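Local coordinates for lipoprotein (Paraburkholderia phytofirmans, PDB 5T11), which is of unknown function in itself but, as a PelC lipoprotein forming a periplasmic dodecamer, probably guides Pel polysaccharide export across the outer membrane, at residues 28-32 with 33-37; 146-149 with 150-154. The protein carries 1 engineered substitution. All coordinates share one frame; numbering follows the deposited sequence.

Interaction 1: 28-32 with 33-37; sequences NYTET and PDAGH
N28 lays its side chain against the first turn of the helix that follows it, with OD1 3.7 Å from CB of A35 and CB 3.9 Å from N of G36. Its CG stands anti to the backbone N (chi1 -175°), which carries the amide forward into the bend of the chain, where both of its ends are used. On the oxygen side, OD1 takes two donors: OG1 of T30 at 2.8 Å, in the carbonyl plane and on a lone pair, and the backbone N of T30, which sits above that plane and closes an Asx turn. On the nitrogen side, ND2 reaches O of T32 at 2.8 Å, with the acceptor close to the amide plane of N28. Four bonds therefore link just three residues, because OG1 of T30 also accepts from N of T32 at 2.9 Å in an ST turn. Held at both ends, the amide has little freedom to flip.

The carbonyl of T32 is shared with the next turn. Beyond ND2 of N28 it receives a weak bond from N of A35 at 3.3 Å, which spans the type II beta turn T32 to A35. D34 occupies the N-cap position without a capping bond from its side chain; its OD1 accepts a hydrogen bond from ND1 of H37 at 3.3 Å, lying in the ring plane and met on the anti side of the carboxylate.

This is a polar side chain bracing a strand-to-helix connection, from strand 21-28 into helix 35-49. OG1 of T32 bonds to O of W99, and T30 and A35 also pack on W99 in strand 90-99. At the bend, E31 packs on P33 of one neighbouring subunit, while P33 meets E31 of another.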
loop_
_atom_site.group_PDB
_atom_site.type_symbol
_atom_site.label_atom_id
_atom_site.label_comp_id
_atom_site.label_asym_id
_atom_site.label_seq_id
_atom_site.Cartn_x
_atom_site.Cartn_y
_atom_site.Cartn_z
ATOM N N ASN B 28 23.166 15.712 16.492
ATOM C CA ASN B 28 22.645 14.479 15.912
ATOM C C ASN B 28 22.488 14.701 14.416
ATOM O O ASN B 28 21.576 15.419 13.977
ATOM C CB ASN B 28 21.323 14.062 16.568
ATOM C CG ASN B 28 20.818 12.699 16.051
ATOM O OD1 ASN B 28 21.507 12.015 15.281
ATOM N ND2 ASN B 28 19.621 12.308 16.475
ATOM N N TYR B 29 23.386 14.104 13.635
ATOM C CA TYR B 29 23.305 14.202 12.185
ATOM C C TYR B 29 22.708 12.956 11.552
ATOM O O TYR B 29 22.792 12.783 10.336
ATOM C CB TYR B 29 24.683 14.505 11.598
ATOM C CG TYR B 29 25.229 15.840 12.065
ATOM C CD1 TYR B 29 24.377 16.916 12.307
ATOM C CD2 TYR B 29 26.596 16.024 12.290
ATOM C CE1 TYR B 29 24.876 18.142 12.746
ATOM C CE2 TYR B 29 27.094 17.247 12.729
ATOM C CZ TYR B 29 26.227 18.290 12.955
ATOM O OH TYR B 29 26.714 19.495 13.382
ATOM N N THR B 30 22.109 12.087 12.349
ATOM C CA THR B 30 21.459 10.894 11.843
ATOM C C THR B 30 19.956 11.084 11.889
ATOM O O THR B 30 19.430 12.054 12.441
ATOM C CB THR B 30 21.836 9.670 12.678
ATOM O OG1 THR B 30 21.007 9.641 13.857
ATOM C CG2 THR B 30 23.314 9.749 13.101
ATOM N N GLU B 31 19.265 10.101 11.344
ATOM C CA GLU B 31 17.819 10.032 11.400
ATOM C C GLU B 31 17.342 9.136 12.534
ATOM O O GLU B 31 16.167 8.790 12.578
ATOM C CB GLU B 31 17.288 9.557 10.048
ATOM C CG GLU B 31 17.564 10.594 8.964
ATOM C CD GLU B 31 17.261 10.078 7.570
ATOM O OE1 GLU B 31 17.968 9.157 7.105
ATOM O OE2 GLU B 31 16.315 10.598 6.941
ATOM N N THR B 32 18.227 8.758 13.460
ATOM C CA THR B 32 17.799 8.063 14.667
ATOM C C THR B 32 17.508 9.093 15.748
ATOM O O THR B 32 18.440 9.776 16.204
ATOM C CB THR B 32 18.863 7.084 15.131
ATOM O OG1 THR B 32 19.157 6.183 14.057
ATOM C CG2 THR B 32 18.357 6.280 16.329
ATOM N N PRO B 33 16.257 9.259 16.175
ATOM C CA PRO B 33 15.958 10.268 17.197
ATOM C C PRO B 33 16.777 10.032 18.457
ATOM O O PRO B 33 16.995 8.892 18.868
ATOM C CB PRO B 33 14.457 10.084 17.468
ATOM C CG PRO B 33 13.901 9.377 16.221
ATOM C CD PRO B 33 15.061 8.513 15.733
ATOM N N ASP B 34 17.254 11.129 19.047
ATOM C CA ASP B 34 17.941 11.159 20.344
ATOM C C ASP B 34 19.318 10.520 20.323
ATOM O O ASP B 34 19.900 10.304 21.394
ATOM C CB ASP B 34 17.116 10.481 21.450
ATOM C CG ASP B 34 15.869 11.249 21.808
ATOM O OD1 ASP B 34 15.929 12.495 21.919
ATOM O OD2 ASP B 34 14.824 10.601 21.999
ATOM N N ALA B 35 19.878 10.217 19.146
ATOM C CA ALA B 35 21.190 9.573 19.135
ATOM C C ALA B 35 22.263 10.458 19.765
ATOM O O ALA B 35 23.205 9.946 20.390
ATOM C CB ALA B 35 21.597 9.174 17.704
ATOM N N GLY B 36 22.155 11.779 19.620
ATOM C CA GLY B 36 23.123 12.641 20.285
ATOM C C GLY B 36 22.988 12.584 21.800
ATOM O O GLY B 36 23.983 12.635 22.531
ATOM N N HIS B 37 21.755 12.476 22.294
ATOM C CA HIS B 37 21.555 12.382 23.743
ATOM C C HIS B 37 22.055 11.047 24.281
ATOM O O HIS B 37 22.615 10.986 25.385
ATOM C CB HIS B 37 20.077 12.596 24.086
ATOM C CG HIS B 37 19.592 13.981 23.781
ATOM N ND1 HIS B 37 18.406 14.233 23.121
ATOM C CD2 HIS B 37 20.143 15.192 24.037
ATOM C CE1 HIS B 37 18.249 15.538 22.985
ATOM N NE2 HIS B 37 19.289 16.143 23.531
#

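Interaction 2: 146-149 with 150-154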
loop_
_atom_site.group_PDB
_atom_site.type_symbol
_atom_site.label_atom_id
_atom_site.label_comp_id
_atom_site.label_asym_id
_atom_site.label_seq_id
_atom_site.Cartn_x
_atom_site.Cartn_y
_atom_site.Cartn_z
ATOM N N THR B 146 28.594 1.811 22.607
ATOM C CA THR B 146 29.230 1.966 23.910
ATOM C C THR B 146 30.695 1.550 23.842
ATOM O O THR B 146 31.579 2.251 24.350
ATOM C CB THR B 146 28.492 1.151 24.976
ATOM O OG1 THR B 146 28.432 -0.220 24.560
ATOM C CG2 THR B 146 27.069 1.694 25.197
ATOM N N SER B 147 30.963 0.408 23.210
ATOM C CA SER B 147 32.332 -0.062 23.027
ATOM C C SER B 147 33.181 0.958 22.270
ATOM O O SER B 147 34.353 1.173 22.606
ATOM C CB SER B 147 32.306 -1.406 22.292
ATOM O OG SER B 147 33.577 -2.018 22.226
ATOM N N LEU B 148 32.602 1.614 21.252
ATOM C CA LEU B 148 33.382 2.529 20.418
ATOM C C LEU B 148 33.697 3.830 21.151
ATOM O O LEU B 148 34.827 4.339 21.083
ATOM C CB LEU B 148 32.631 2.834 19.120
ATOM C CG LEU B 148 33.246 3.940 18.252
ATOM C CD1 LEU B 148 34.611 3.504 17.702
ATOM C CD2 LEU B 148 32.310 4.367 17.088
ATOM N N ILE B 149 32.704 4.389 21.829
ATOM C CA ILE B 149 32.922 5.622 22.570
ATOM C C ILE B 149 33.947 5.403 23.676
ATOM O O ILE B 149 34.808 6.262 23.922
ATOM C CB ILE B 149 31.582 6.146 23.105
ATOM C CG1 ILE B 149 30.771 6.711 21.940
ATOM C CG2 ILE B 149 31.809 7.215 24.193
ATOM C CD1 ILE B 149 29.282 6.740 22.167
ATOM N N ALA B 150 33.904 4.236 24.331
ATOM C CA ALA B 150 34.929 3.904 25.321
ATOM C C ALA B 150 36.318 3.940 24.696
ATOM O O ALA B 150 37.258 4.504 25.271
ATOM C CB ALA B 150 34.654 2.533 25.943
ATOM N N LYS B 151 36.461 3.358 23.500
ATOM C CA LYS B 151 37.751 3.386 22.807
ATOM C C LYS B 151 38.143 4.821 22.450
ATOM O O LYS B 151 39.260 5.270 22.748
ATOM C CB LYS B 151 37.672 2.497 21.553
ATOM C CG LYS B 151 38.962 2.336 20.759
ATOM C CD LYS B 151 40.010 1.569 21.562
ATOM C CE LYS B 151 41.274 1.279 20.752
ATOM N NZ LYS B 151 42.381 0.842 21.646
ATOM N N VAL B 152 37.213 5.567 21.840
ATOM C CA VAL B 152 37.502 6.915 21.353
ATOM C C VAL B 152 37.919 7.836 22.500
ATOM O O VAL B 152 38.831 8.661 22.351
ATOM C CB VAL B 152 36.279 7.476 20.600
ATOM C CG1 VAL B 152 36.427 8.977 20.383
ATOM C CG2 VAL B 152 36.079 6.748 19.261
ATOM N N LEU B 153 37.252 7.730 23.645
ATOM C CA LEU B 153 37.514 8.607 24.783
ATOM C C LEU B 153 38.583 8.065 25.726
ATOM O O LEU B 153 38.850 8.681 26.769
ATOM C CB LEU B 153 36.219 8.862 25.566
ATOM C CG LEU B 153 35.082 9.565 24.805
ATOM C CD1 LEU B 153 33.895 9.850 25.737
ATOM C CD2 LEU B 153 35.565 10.857 24.133
ATOM N N SER B 154 39.209 6.939 25.385
ATOM C CA SER B 154 40.236 6.380 26.259
ATOM C C SER B 154 41.402 7.329 26.564
ATOM O O SER B 154 41.947 7.228 27.677
ATOM C CB SER B 154 40.770 5.064 25.673
ATOM O OG SER B 154 41.544 5.295 24.512
#
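The side chain of I149 lies next to that of L153, both pointing the same way, and CG2 of I149 comes to 3.7 Å from CD1 of L153. With chi1 at -73°, CG1 of I149 lies beside the backbone N and CG2 beside the carbonyl carbon, on the side of the next turn where L153 stands. The backbones of the same two residues are joined as well, N of L153 donating to O of I149 at 2.9 Å. The methyl of A150 touches main chain of the preceding turn: CB is 3.5 Å from O of T146, the same oxygen that accepts from N of A150 at 3.1 Å.

These are i to i+4 contacts of an alpha-helix, here the last turns of helix 141-152. I149 rests on I42 and T46 of helix 35-49, whereas A150 is exposed. L153 bridges helix and sheet, on A43 of helix 35-49 and on F115 and W127 of the sheet. L148 and V152 cross obliquely, CD1 of L148 lying 3.9 Å from CG2 of V152, over V7, V111 and F115. The bond from N of V152 to O of L148 is 2.8 Å long and runs nearly straight onto the carbonyl. Farther on, O of K151 accepts from both N and OG of S154, the hydroxyl at 2.9 Å.

Followed from the N terminus, the chain passes strand 5-9, then strand 21-28, and meets interaction 1, which closes the short loop leading into helix 35-49. Four more strands of the mixed sheet and one helix later, past strand 125-134, it reaches interaction 2 inside helix 141-152, which closes no loop beyond the helical turn itself. The two are in series, neither nested nor crossed. The centres of interactions 1 and 2 are about 18 Å apart. Their nearest atoms are about 7 Å apart, without touching. Helix 35-49 connects them: interaction 1 lies at its start, beside strand 90-99, and I42, A43 and T46 farther along it receive residues of 146-149 and 150-154.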